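Local coordinates for uncharacterized protein VP1736 (Vibrio parahaemolyticus, PDB 3LXQ) that is of unknown function but belongs to the sulfatase family within the alkaline phosphatase clan, at residues Q43-M48 / A430-A435; G130-R135 / Q381-F386; K154-Q159 / K437-N442; T160-I165 / N442-K447. All coordinates share one frame; numbering follows the deposited sequence.

In the fold
Contacts 1, 3 and 4 follow one another along the last helix, 422-441, and the tail behind it: contact 1 packs the first modelled residues on the helix, and contacts 3 and 4 fasten the helix end and the tail to the loop before helix 165-171. Contacts 3 and 4 share Asn442 and lie about 9 Å apart between centres; Trp443 N probably bonds to Ala438 O (2.8 Å) where helix turns into tail. Contact 2 joins the loop before helix 133-141 to a hairpin of the five-stranded antiparallel sheet. Its centre is about 15 Å from that of contact 1, yet the two touch: Tyr45 OH probably bonds to Lys384 O (2.7 Å). Contacts 2 and 4 stay about 10 Å apart at their nearest atoms.

Contact 1 (Q43-M48 / A430-A435); sequences QFYGKM and ANALFA
Leu433 and Met48 meet where the first modelled residues of the chain close against helix 422-441, an apolar seam between a short terminal helix with its exit loop and the long C-terminal helix. Leu433 presents both ends of its fork. Its CD1 methyl lies 3.6 Å from Met48 CB, while CD2 rests against the Gly46 carbonyl, with 3.8 Å between CD2 and Gly46 O. The leucine CG stands anti to its carbonyl carbon (chi1 -66°), which carries the fork from the flank of the helix toward the loop.

Gly46 leaves helix 41-45 with a positive phi (106°), at backbone angles where a beta carbon would crowd the preceding carbonyl oxygen; the loop then leads to Met48.

Tyr45 CD2 approaches Ala432 CB to 3.9 Å, the methyl coming at the ring obliquely. The phenol oxygen looks elsewhere: its strongest partner is Lys384 O, and Gln381 NE2 also bonds to it, so the ring is tied to the hairpin of the antiparallel sheet as well as packed on the helix. Phe386 and Pro148 add further walls around Tyr45. Burial has a cost, because Met48 N is covered by the contact without any polar partner in the model.

Met48, present as selenomethionine, starts out with CG anti to its backbone N. The extended first two torsions (chi1 -150°) carry SE to 3.9 Å from Ala430 CB; the bend at chi3 turns only the terminal CE.

Contact 2 (G130-R135 / Q381-F386); sequences GTRSVR and QYDKNF
Gly130 and Gln381 bring the two backbones closest, with CA atoms 5.2 Å apart and Gly130 CA 3.8 Å from Gln381 O. From there the segments diverge: 130-135 passes through Arg132, at the N-cap position, into helix 133-141, whereas 381-386 folds back on itself. Tyr382 N bonds to Asn385 O at 2.8 Å, and Asn385 N returns a bond to Tyr382 O. These frame a type II' turn in which Asp383 takes a positive phi.

Beyond the glycine, Thr131 CG2 reaches the edge of the Tyr382 ring, 3.9 Å from CD1. The phenol oxygen is anchored separately, at Val310 O and Ala313 N. This joins the loop leading into helix 133-141 to the turn of the beta hairpin 377-382/385-390, at one edge of the five-stranded antiparallel sheet.

Nearer solvent, the extended Arg132 chain crosses Asp383 at about a right angle to form a salt bridge. One carboxylate oxygen serves both terminal nitrogens: NH1 bonds to OD1 of Asp383 at 3.3 Å, bent to 144°, and NH2 makes a weak second bond to the same atom. The two planes stand 53° apart, and OD1 is met nearly along its C-O axis.

A bend at chi2 (87°) curls the Gln381 amide back toward the turn, where NE2 bonds to Asp383 O at 3.2 Å from above the carbonyl plane. Tyr45 OH holds the same nitrogen, and OE1 lies in plane at the edge of the Phe386 ring. Arg135 NH1 lies 4.1 Å from Gln381 CG, obliquely; the arginine's guanidinium is held chiefly by Glu138 and also by Ser149 O.

Contact 3 (K154-Q159 / K437-N442); sequences KLSKSQ and KAYQNN
Tyr439 and Lys157 carry this surface contact, with the phenol of the helix pushed into the loop 154-159. The hydroxyl oxygen accepts a bond from the backbone: Lys157 N lies 3.1 Å from Tyr439 OH, at a fairly straight 159°. Leu155 covers one face of the ring, its CD1 methyl 3.8 Å from the centroid in a CH-pi contact nearly on the ring normal. The leucine CB also presses on the hydroxyl, 3.3 Å from Tyr439 OH. At the edge, close to the ring plane, Ser158 OG comes to 3.6 Å from Tyr439 CE2, while its strongest polar partner is Val152 O.

The aliphatic part of Lys157 passes obliquely across the phenol end, CB and CG against OH and CZ, and then bends at chi3 (84°), carrying the ammonium back toward the end of the helix. That charge lies over the face opposite Leu155, though at 5.5 Å from the Tyr439 centroid to NZ any cation-pi attraction is weak. NZ instead sits 2.8 Å from Gln440 O and makes a weak bond to Tyr439 O; carbonyls gathered at a helix C-terminus would be expected to welcome a positive charge. Asn442 crosses the lysine at about a right angle, its amide beside CE.

Farther out, the loop is fixed by Asn196, which bonds to Ser158 O, and by Arg150, which bonds to Lys154 O. On the helix side, Lys437 O takes two bonds from Asn441, one from the backbone N and one from ND2, the latter at 2.8 Å. Asn442 then leaves the helix with positive phi, the Schellman motif that ends helix 422-441.

Contact 4 (T160-I165 / N442-K447); sequences TGFFTI and NWYSSK
An antiparallel beta bridge, with Phe162 and Ser445 as its non-hydrogen-bonded pair and an aromatic cluster at its flank, fastens the C-terminal tail to the loop before helix 165-171. Two backbone bonds make the bridge. Phe163 N gives to Tyr444 O at 2.8 Å (163°), and Ser446 N gives to Gly161 O at 3.0 Å, the latter donor standing well above the carbonyl plane. Ser445 CA adds a CA-H...O contact to the same Gly161 oxygen. A weaker, unsettled bond may run from Ser446 OG to Phe162 O.

Tyr444 O has a second role besides accepting the amide, for it sits 3.5 Å above the centre of the Phe162 ring. With CG anti to the backbone N (chi1 -163°), that ring turns back beneath the tail, where its CE2 comes 3.4 Å from Tyr444 CD2. The two rings are oblique, their planes 38° apart.

Phe163 approaches Tyr444 differently. It turns its edge toward the tyrosine face in an offset edge-to-face pair, with centroids 5.9 Å apart and CD2 near Tyr444 CE2. Its CB meanwhile touches Ser445 O at 3.3 Å.

The ends of the bridge have their own fastenings. Thr164, the N-cap of helix 165-171, uses OG1 with Asp167 N and Asn196 O, while Ser445 OG accepts from Lys447 N at 3.2 Å in an ST turn. The hydroxyl of Tyr444 is satisfied by Thr142 O. Phe144 meets the rings of both Phe162 and Tyr444, extending the aromatic cluster of Phe162, Phe163 and Tyr444 that backs the bridge.

Contact 1 (Q43-M48 / A430-A435)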
loop_
_atom_site.group_PDB
_atom_site.type_symbol
_atom_site.label_atom_id
_atom_site.label_comp_id
_atom_site.label_asym_id
_atom_site.label_seq_id
_atom_site.Cartn_x
_atom_site.Cartn_y
_atom_site.Cartn_z
ATOM N N GLN A 43 11.887 23.331 -0.134
ATOM C CA GLN A 43 12.504 23.955 -1.313
ATOM C C GLN A 43 11.596 23.991 -2.551
ATOM O O GLN A 43 11.754 24.866 -3.403
ATOM C CB GLN A 43 13.832 23.261 -1.658
ATOM N N PHE A 44 10.652 23.052 -2.649
ATOM C CA PHE A 44 9.800 22.933 -3.842
ATOM C C PHE A 44 8.460 23.654 -3.725
ATOM O O PHE A 44 7.977 24.243 -4.695
ATOM C CB PHE A 44 9.515 21.463 -4.173
ATOM C CG PHE A 44 10.715 20.681 -4.597
ATOM C CD1 PHE A 44 11.249 20.833 -5.879
ATOM C CD2 PHE A 44 11.300 19.762 -3.730
ATOM C CE1 PHE A 44 12.358 20.096 -6.286
ATOM C CE2 PHE A 44 12.416 19.017 -4.128
ATOM C CZ PHE A 44 12.944 19.188 -5.411
ATOM N N TYR A 45 7.861 23.578 -2.540
ATOM C CA TYR A 45 6.454 23.957 -2.343
ATOM C C TYR A 45 6.264 25.223 -1.510
ATOM O O TYR A 45 5.154 25.758 -1.421
ATOM C CB TYR A 45 5.686 22.802 -1.680
ATOM C CG TYR A 45 5.802 21.464 -2.382
ATOM C CD1 TYR A 45 5.719 21.367 -3.776
ATOM C CD2 TYR A 45 5.955 20.286 -1.647
ATOM C CE1 TYR A 45 5.817 20.134 -4.422
ATOM C CE2 TYR A 45 6.051 19.038 -2.287
ATOM C CZ TYR A 45 5.979 18.971 -3.673
ATOM O OH TYR A 45 6.074 17.753 -4.312
ATOM N N GLY A 46 7.345 25.685 -0.889
ATOM C CA GLY A 46 7.285 26.844 -0.002
ATOM C C GLY A 46 7.382 26.458 1.460
ATOM O O GLY A 46 7.146 25.307 1.832
ATOM N N LYS A 47 7.729 27.439 2.285
ATOM C CA LYS A 47 7.852 27.262 3.727
ATOM C C LYS A 47 6.482 27.229 4.400
ATOM O O LYS A 47 5.493 27.697 3.832
ATOM C CB LYS A 47 8.700 28.394 4.322
HETATM N N MSE A 48 6.441 26.647 5.598
HETATM C CA MSE A 48 5.284 26.705 6.496
HETATM C C MSE A 48 5.764 26.433 7.912
HETATM O O MSE A 48 6.610 25.573 8.128
HETATM C CB MSE A 48 4.220 25.672 6.109
HETATM C CG MSE A 48 2.795 26.089 6.447
HETATM SE SE MSE A 48 1.481 24.624 6.394
HETATM C CE MSE A 48 0.157 25.456 5.234
ATOM N N ALA A 430 0.267 21.531 3.691
ATOM C CA ALA A 430 0.643 20.957 4.984
ATOM C C ALA A 430 0.946 19.452 4.874
ATOM O O ALA A 430 1.947 18.966 5.417
ATOM C CB ALA A 430 -0.445 21.217 6.014
ATOM N N ASN A 431 0.089 18.725 4.165
ATOM C CA ASN A 431 0.292 17.296 3.949
ATOM C C ASN A 431 1.444 16.962 2.977
ATOM O O ASN A 431 2.131 15.957 3.151
ATOM C CB ASN A 431 -1.020 16.623 3.551
ATOM C CG ASN A 431 -1.936 16.395 4.746
ATOM O OD1 ASN A 431 -1.680 15.525 5.591
ATOM N ND2 ASN A 431 -3.007 17.166 4.823
ATOM N N ALA A 432 1.660 17.825 1.981
ATOM C CA ALA A 432 2.810 17.734 1.076
ATOM C C ALA A 432 4.149 17.807 1.813
ATOM O O ALA A 432 5.122 17.179 1.403
ATOM C CB ALA A 432 2.751 18.851 0.028
ATOM N N LEU A 433 4.193 18.598 2.881
ATOM C CA LEU A 433 5.427 18.876 3.612
ATOM C C LEU A 433 5.749 17.879 4.712
ATOM O O LEU A 433 6.898 17.804 5.170
ATOM C CB LEU A 433 5.345 20.261 4.251
ATOM C CG LEU A 433 5.306 21.477 3.339
ATOM C CD1 LEU A 433 4.996 22.724 4.159
ATOM C CD2 LEU A 433 6.627 21.633 2.595
ATOM N N PHE A 434 4.739 17.139 5.162
ATOM C CA PHE A 434 4.867 16.409 6.426
ATOM C C PHE A 434 5.987 15.363 6.427
ATOM O O PHE A 434 6.859 15.399 7.297
ATOM C CB PHE A 434 3.529 15.787 6.871
ATOM C CG PHE A 434 3.661 14.877 8.058
ATOM C CD1 PHE A 434 3.951 15.393 9.313
ATOM C CD2 PHE A 434 3.522 13.503 7.916
ATOM C CE1 PHE A 434 4.087 14.562 10.408
ATOM C CE2 PHE A 434 3.662 12.659 9.009
ATOM C CZ PHE A 434 3.946 13.193 10.266
ATOM N N ALA A 435 5.963 14.448 5.461
ATOM C CA ALA A 435 6.936 13.363 5.411
ATOM C C ALA A 435 8.363 13.891 5.342
ATOM O O ALA A 435 9.250 13.390 6.047
ATOM C CB ALA A 435 6.661 12.432 4.256
#

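Contact 2 (G130-R135 / Q381-F386)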
loop_
_atom_site.group_PDB
_atom_site.type_symbol
_atom_site.label_atom_id
_atom_site.label_comp_id
_atom_site.label_asym_id
_atom_site.label_seq_id
_atom_site.Cartn_x
_atom_site.Cartn_y
_atom_site.Cartn_z
ATOM N N GLY A 130 2.410 6.782 -4.319
ATOM C CA GLY A 130 3.520 6.904 -5.267
ATOM C C GLY A 130 3.425 6.132 -6.569
ATOM O O GLY A 130 2.362 5.577 -6.911
ATOM N N THR A 131 4.549 6.128 -7.301
ATOM C CA THR A 131 4.686 5.436 -8.578
ATOM C C THR A 131 5.731 4.324 -8.565
ATOM O O THR A 131 5.864 3.590 -9.551
ATOM C CB THR A 131 5.054 6.404 -9.710
ATOM O OG1 THR A 131 6.323 7.021 -9.425
ATOM C CG2 THR A 131 3.975 7.450 -9.870
ATOM N N ARG A 132 6.455 4.185 -7.455
ATOM C CA ARG A 132 7.553 3.224 -7.384
ATOM C C ARG A 132 7.285 2.154 -6.345
ATOM O O ARG A 132 6.579 2.385 -5.374
ATOM C CB ARG A 132 8.886 3.928 -7.108
ATOM C CG ARG A 132 9.340 4.893 -8.240
ATOM C CD ARG A 132 10.427 5.810 -7.730
ATOM N NE ARG A 132 11.087 6.560 -8.800
ATOM C CZ ARG A 132 10.750 7.789 -9.187
ATOM N NH1 ARG A 132 9.737 8.440 -8.610
ATOM N NH2 ARG A 132 11.429 8.373 -10.162
ATOM N N SER A 133 7.839 0.973 -6.594
ATOM C CA SER A 133 7.645 -0.165 -5.720
ATOM C C SER A 133 8.002 0.122 -4.267
ATOM O O SER A 133 7.212 -0.216 -3.373
ATOM C CB SER A 133 8.410 -1.377 -6.260
ATOM O OG SER A 133 7.867 -1.778 -7.516
ATOM N N VAL A 134 9.159 0.745 -4.010
ATOM C CA VAL A 134 9.544 1.021 -2.625
ATOM C C VAL A 134 8.555 1.949 -1.914
ATOM O O VAL A 134 8.391 1.832 -0.708
ATOM C CB VAL A 134 11.009 1.539 -2.416
ATOM C CG1 VAL A 134 12.020 0.413 -2.615
ATOM C CG2 VAL A 134 11.331 2.737 -3.282
ATOM N N ARG A 135 7.889 2.840 -2.656
ATOM C CA ARG A 135 6.883 3.722 -2.030
ATOM C C ARG A 135 5.609 2.951 -1.677
ATOM O O ARG A 135 4.966 3.233 -0.650
ATOM C CB ARG A 135 6.600 4.973 -2.876
ATOM C CG ARG A 135 5.586 5.934 -2.236
ATOM C CD ARG A 135 5.962 7.385 -2.470
ATOM N NE ARG A 135 6.983 7.901 -1.536
ATOM C CZ ARG A 135 7.791 8.916 -1.842
ATOM N NH1 ARG A 135 7.714 9.464 -3.047
ATOM N NH2 ARG A 135 8.674 9.391 -0.974
ATOM N N GLN A 381 2.006 11.420 -5.084
ATOM C CA GLN A 381 3.253 12.049 -5.490
ATOM C C GLN A 381 3.671 11.491 -6.823
ATOM O O GLN A 381 3.921 10.290 -6.942
ATOM C CB GLN A 381 4.354 11.770 -4.471
ATOM C CG GLN A 381 5.622 12.576 -4.681
ATOM C CD GLN A 381 5.570 13.942 -4.004
ATOM O OE1 GLN A 381 5.097 14.062 -2.873
ATOM N NE2 GLN A 381 6.079 14.975 -4.688
ATOM N N TYR A 382 3.741 12.369 -7.821
ATOM C CA TYR A 382 4.240 12.024 -9.133
ATOM C C TYR A 382 5.574 12.745 -9.339
ATOM O O TYR A 382 5.607 13.909 -9.759
ATOM C CB TYR A 382 3.223 12.395 -10.229
ATOM C CG TYR A 382 3.678 12.031 -11.624
ATOM C CD1 TYR A 382 3.693 10.694 -12.042
ATOM C CD2 TYR A 382 4.096 13.011 -12.531
ATOM C CE1 TYR A 382 4.113 10.342 -13.306
ATOM C CE2 TYR A 382 4.523 12.668 -13.806
ATOM C CZ TYR A 382 4.527 11.328 -14.185
ATOM O OH TYR A 382 4.933 10.949 -15.432
ATOM N N ASP A 383 6.670 12.048 -9.026
ATOM C CA ASP A 383 8.018 12.656 -9.034
ATOM C C ASP A 383 8.088 13.878 -8.094
ATOM O O ASP A 383 7.991 13.734 -6.876
ATOM C CB ASP A 383 8.455 13.011 -10.476
ATOM C CG ASP A 383 8.596 11.776 -11.365
ATOM O OD1 ASP A 383 8.914 10.688 -10.832
ATOM O OD2 ASP A 383 8.405 11.894 -12.601
ATOM N N LYS A 384 8.227 15.068 -8.672
ATOM C CA LYS A 384 8.333 16.305 -7.906
ATOM C C LYS A 384 6.967 16.946 -7.600
ATOM O O LYS A 384 6.891 17.934 -6.862
ATOM C CB LYS A 384 9.243 17.305 -8.646
ATOM N N ASN A 385 5.899 16.398 -8.175
ATOM C CA ASN A 385 4.560 16.951 -7.969
ATOM C C ASN A 385 3.761 16.209 -6.902
ATOM O O ASN A 385 3.777 14.990 -6.854
ATOM C CB ASN A 385 3.790 16.973 -9.279
ATOM C CG ASN A 385 4.467 17.833 -10.335
ATOM O OD1 ASN A 385 5.320 18.663 -10.026
ATOM N ND2 ASN A 385 4.088 17.632 -11.583
ATOM N N PHE A 386 3.073 16.967 -6.047
ATOM C CA PHE A 386 2.226 16.402 -4.997
ATOM C C PHE A 386 0.785 16.794 -5.241
ATOM O O PHE A 386 0.473 17.979 -5.469
ATOM C CB PHE A 386 2.663 16.888 -3.609
ATOM C CG PHE A 386 1.769 16.405 -2.474
ATOM C CD1 PHE A 386 0.662 17.166 -2.053
ATOM C CD2 PHE A 386 2.047 15.211 -1.808
ATOM C CE1 PHE A 386 -0.154 16.715 -0.979
ATOM C CE2 PHE A 386 1.241 14.763 -0.752
ATOM C CZ PHE A 386 0.142 15.510 -0.340
#

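Contact 3 (K154-Q159 / K437-N442)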
loop_
_atom_site.group_PDB
_atom_site.type_symbol
_atom_site.label_atom_id
_atom_site.label_comp_id
_atom_site.label_asym_id
_atom_site.label_seq_id
_atom_site.Cartn_x
_atom_site.Cartn_y
_atom_site.Cartn_z
ATOM N N LYS A 154 14.783 3.478 1.028
ATOM C CA LYS A 154 16.086 3.829 0.464
ATOM C C LYS A 154 16.773 5.009 1.156
ATOM O O LYS A 154 17.840 5.441 0.723
ATOM C CB LYS A 154 15.960 4.109 -1.044
ATOM C CG LYS A 154 15.668 2.875 -1.863
ATOM C CD LYS A 154 15.572 3.177 -3.341
ATOM C CE LYS A 154 15.627 1.884 -4.131
ATOM N NZ LYS A 154 15.361 2.105 -5.578
ATOM N N LEU A 155 16.183 5.534 2.226
ATOM C CA LEU A 155 16.806 6.675 2.895
ATOM C C LEU A 155 17.643 6.200 4.078
ATOM O O LEU A 155 17.297 5.218 4.721
ATOM C CB LEU A 155 15.762 7.722 3.288
ATOM C CG LEU A 155 15.008 8.366 2.119
ATOM C CD1 LEU A 155 13.982 9.350 2.637
ATOM C CD2 LEU A 155 15.952 9.067 1.133
ATOM N N SER A 156 18.751 6.884 4.340
ATOM C CA SER A 156 19.740 6.414 5.310
ATOM C C SER A 156 19.287 6.481 6.778
ATOM O O SER A 156 19.612 5.587 7.574
ATOM C CB SER A 156 21.076 7.138 5.113
ATOM O OG SER A 156 20.926 8.535 5.291
ATOM N N LYS A 157 18.534 7.522 7.131
ATOM C CA LYS A 157 18.032 7.676 8.503
ATOM C C LYS A 157 16.940 6.666 8.878
ATOM O O LYS A 157 16.751 6.366 10.055
ATOM C CB LYS A 157 17.546 9.107 8.752
ATOM C CG LYS A 157 18.669 10.147 8.742
ATOM C CD LYS A 157 18.132 11.571 8.837
ATOM C CE LYS A 157 17.866 11.992 10.275
ATOM N NZ LYS A 157 17.266 13.357 10.310
ATOM N N SER A 158 16.230 6.147 7.876
ATOM C CA SER A 158 15.130 5.203 8.111
ATOM C C SER A 158 15.533 3.723 8.087
ATOM O O SER A 158 14.665 2.837 8.049
ATOM C CB SER A 158 14.000 5.459 7.118
ATOM O OG SER A 158 14.470 6.054 5.918
ATOM N N GLN A 159 16.843 3.455 8.117
ATOM C CA GLN A 159 17.343 2.082 7.978
ATOM C C GLN A 159 17.236 1.272 9.270
ATOM O O GLN A 159 17.293 0.034 9.254
ATOM C CB GLN A 159 18.775 2.067 7.428
ATOM C CG GLN A 159 18.885 2.597 6.001
ATOM C CD GLN A 159 17.872 1.956 5.057
ATOM O OE1 GLN A 159 16.942 2.613 4.580
ATOM N NE2 GLN A 159 18.044 0.663 4.793
ATOM N N LYS A 437 9.482 16.756 6.482
ATOM C CA LYS A 437 9.856 17.293 7.786
ATOM C C LYS A 437 9.980 16.210 8.860
ATOM O O LYS A 437 10.854 16.290 9.731
ATOM C CB LYS A 437 8.884 18.398 8.216
ATOM C CG LYS A 437 9.136 19.754 7.555
ATOM C CD LYS A 437 10.042 20.615 8.440
ATOM C CE LYS A 437 10.381 21.951 7.798
ATOM N NZ LYS A 437 11.586 21.883 6.907
ATOM N N ALA A 438 9.105 15.206 8.810
ATOM C CA ALA A 438 9.104 14.131 9.815
ATOM C C ALA A 438 10.380 13.311 9.714
ATOM O O ALA A 438 10.937 12.871 10.733
ATOM C CB ALA A 438 7.874 13.231 9.654
ATOM N N TYR A 439 10.823 13.116 8.471
ATOM C CA TYR A 439 12.075 12.434 8.176
ATOM C C TYR A 439 13.264 13.214 8.737
ATOM O O TYR A 439 14.061 12.665 9.497
ATOM C CB TYR A 439 12.235 12.194 6.665
ATOM C CG TYR A 439 13.560 11.557 6.315
ATOM C CD1 TYR A 439 14.596 12.306 5.766
ATOM C CD2 TYR A 439 13.790 10.207 6.573
ATOM C CE1 TYR A 439 15.824 11.722 5.470
ATOM C CE2 TYR A 439 15.008 9.617 6.289
ATOM C CZ TYR A 439 16.016 10.375 5.733
ATOM O OH TYR A 439 17.219 9.779 5.448
ATOM N N GLN A 440 13.366 14.492 8.366
ATOM C CA GLN A 440 14.401 15.389 8.887
ATOM C C GLN A 440 14.504 15.399 10.408
ATOM O O GLN A 440 15.603 15.466 10.952
ATOM C CB GLN A 440 14.154 16.829 8.436
ATOM C CG GLN A 440 14.370 17.082 6.967
ATOM C CD GLN A 440 14.166 18.545 6.599
ATOM O OE1 GLN A 440 14.554 19.453 7.346
ATOM N NE2 GLN A 440 13.557 18.781 5.437
ATOM N N ASN A 441 13.358 15.337 11.087
ATOM C CA ASN A 441 13.327 15.553 12.530
ATOM C C ASN A 441 13.105 14.309 13.381
ATOM O O ASN A 441 13.021 14.403 14.609
ATOM C CB ASN A 441 12.328 16.653 12.886
ATOM C CG ASN A 441 12.710 17.994 12.287
ATOM O OD1 ASN A 441 13.357 18.807 12.933
ATOM N ND2 ASN A 441 12.333 18.218 11.036
ATOM N N ASN A 442 13.048 13.151 12.726
ATOM C CA ASN A 442 12.887 11.855 13.402
ATOM C C ASN A 442 11.552 11.739 14.115
ATOM O O ASN A 442 11.469 11.256 15.251
ATOM C CB ASN A 442 14.047 11.582 14.367
ATOM C CG ASN A 442 15.392 11.803 13.722
ATOM O OD1 ASN A 442 16.064 12.795 13.998
ATOM N ND2 ASN A 442 15.778 10.897 12.825
#

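Contact 4 (T160-I165 / N442-K447)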
loop_
_atom_site.group_PDB
_atom_site.type_symbol
_atom_site.label_atom_id
_atom_site.label_comp_id
_atom_site.label_asym_id
_atom_site.label_seq_id
_atom_site.Cartn_x
_atom_site.Cartn_y
_atom_site.Cartn_z
ATOM N N THR A 160 17.061 1.975 10.383
ATOM C CA THR A 160 16.959 1.345 11.695
ATOM C C THR A 160 16.030 2.155 12.589
ATOM O O THR A 160 16.021 3.387 12.536
ATOM C CB THR A 160 18.355 1.182 12.359
ATOM O OG1 THR A 160 18.214 0.602 13.662
ATOM C CG2 THR A 160 19.077 2.527 12.477
ATOM N N GLY A 161 15.253 1.451 13.410
ATOM C CA GLY A 161 14.323 2.087 14.334
ATOM C C GLY A 161 13.316 3.069 13.739
ATOM O O GLY A 161 12.865 3.980 14.420
ATOM N N PHE A 162 12.968 2.902 12.468
ATOM C CA PHE A 162 11.875 3.678 11.875
ATOM C C PHE A 162 10.581 2.950 12.224
ATOM O O PHE A 162 10.586 1.729 12.427
ATOM C CB PHE A 162 12.059 3.777 10.360
ATOM C CG PHE A 162 11.250 4.876 9.693
ATOM C CD1 PHE A 162 11.663 6.203 9.753
ATOM C CD2 PHE A 162 10.104 4.563 8.956
ATOM C CE1 PHE A 162 10.944 7.201 9.123
ATOM C CE2 PHE A 162 9.359 5.556 8.335
ATOM C CZ PHE A 162 9.783 6.884 8.404
ATOM N N PHE A 163 9.471 3.676 12.314
ATOM C CA PHE A 163 8.218 3.000 12.591
ATOM C C PHE A 163 7.754 2.103 11.442
ATOM O O PHE A 163 7.651 2.550 10.291
ATOM C CB PHE A 163 7.080 3.953 13.004
ATOM C CG PHE A 163 5.775 3.232 13.162
ATOM C CD1 PHE A 163 5.461 2.589 14.353
ATOM C CD2 PHE A 163 4.928 3.070 12.076
ATOM C CE1 PHE A 163 4.276 1.865 14.475
ATOM C CE2 PHE A 163 3.750 2.338 12.195
ATOM C CZ PHE A 163 3.417 1.756 13.378
ATOM N N THR A 164 7.500 0.834 11.769
ATOM C CA THR A 164 6.841 -0.117 10.859
ATOM C C THR A 164 5.829 -0.960 11.657
ATOM O O THR A 164 6.032 -1.200 12.852
ATOM C CB THR A 164 7.841 -1.097 10.156
ATOM O OG1 THR A 164 8.409 -1.992 11.125
ATOM C CG2 THR A 164 8.956 -0.351 9.428
ATOM N N ILE A 165 4.778 -1.441 10.994
ATOM C CA ILE A 165 3.861 -2.387 11.638
ATOM C C ILE A 165 4.539 -3.738 11.860
ATOM O O ILE A 165 4.080 -4.535 12.673
ATOM C CB ILE A 165 2.527 -2.592 10.865
ATOM C CG1 ILE A 165 2.780 -3.125 9.451
ATOM C CG2 ILE A 165 1.695 -1.289 10.854
ATOM C CD1 ILE A 165 1.586 -3.899 8.851
ATOM N N ASN A 442 13.048 13.151 12.726
ATOM C CA ASN A 442 12.887 11.855 13.402
ATOM C C ASN A 442 11.552 11.739 14.115
ATOM O O ASN A 442 11.469 11.256 15.251
ATOM C CB ASN A 442 14.047 11.582 14.367
ATOM C CG ASN A 442 15.392 11.803 13.722
ATOM O OD1 ASN A 442 16.064 12.795 13.998
ATOM N ND2 ASN A 442 15.778 10.897 12.825
ATOM N N TRP A 443 10.500 12.160 13.415
ATOM C CA TRP A 443 9.158 12.160 13.983
ATOM C C TRP A 443 8.442 10.843 13.760
ATOM O O TRP A 443 7.291 10.684 14.165
ATOM C CB TRP A 443 8.315 13.309 13.424
ATOM C CG TRP A 443 8.736 14.682 13.888
ATOM C CD1 TRP A 443 9.509 14.997 14.985
ATOM C CD2 TRP A 443 8.375 15.931 13.282
ATOM N NE1 TRP A 443 9.655 16.365 15.080
ATOM C CE2 TRP A 443 8.964 16.961 14.054
ATOM C CE3 TRP A 443 7.601 16.280 12.166
ATOM C CZ2 TRP A 443 8.813 18.313 13.734
ATOM C CZ3 TRP A 443 7.457 17.626 11.846
ATOM C CH2 TRP A 443 8.064 18.625 12.624
ATOM N N TYR A 444 9.135 9.886 13.157
ATOM C CA TYR A 444 8.473 8.671 12.738
ATOM C C TYR A 444 9.226 7.411 13.171
ATOM O O TYR A 444 9.287 6.423 12.436
ATOM C CB TYR A 444 8.211 8.718 11.222
ATOM C CG TYR A 444 6.895 8.110 10.798
ATOM C CD1 TYR A 444 5.696 8.829 10.899
ATOM C CD2 TYR A 444 6.842 6.821 10.275
ATOM C CE1 TYR A 444 4.481 8.266 10.493
ATOM C CE2 TYR A 444 5.646 6.253 9.867
ATOM C CZ TYR A 444 4.469 6.978 9.973
ATOM O OH TYR A 444 3.293 6.383 9.569
ATOM N N SER A 445 9.762 7.453 14.390
ATOM C CA SER A 445 10.516 6.351 14.956
ATOM C C SER A 445 9.595 5.269 15.510
ATOM O O SER A 445 8.395 5.484 15.660
ATOM C CB SER A 445 11.381 6.873 16.089
ATOM O OG SER A 445 10.591 7.028 17.252
ATOM N N SER A 446 10.174 4.113 15.833
ATOM C CA SER A 446 9.435 3.045 16.512
ATOM C C SER A 446 9.464 3.106 18.032
ATOM O O SER A 446 9.050 2.141 18.686
ATOM C CB SER A 446 9.858 1.643 16.029
ATOM O OG SER A 446 11.220 1.571 15.661
ATOM N N LYS A 447 9.923 4.223 18.604
ATOM C CA LYS A 447 9.911 4.380 20.071
ATOM C C LYS A 447 8.469 4.428 20.594
ATOM O O LYS A 447 7.602 5.082 20.000
ATOM C CB LYS A 447 10.686 5.627 20.518
#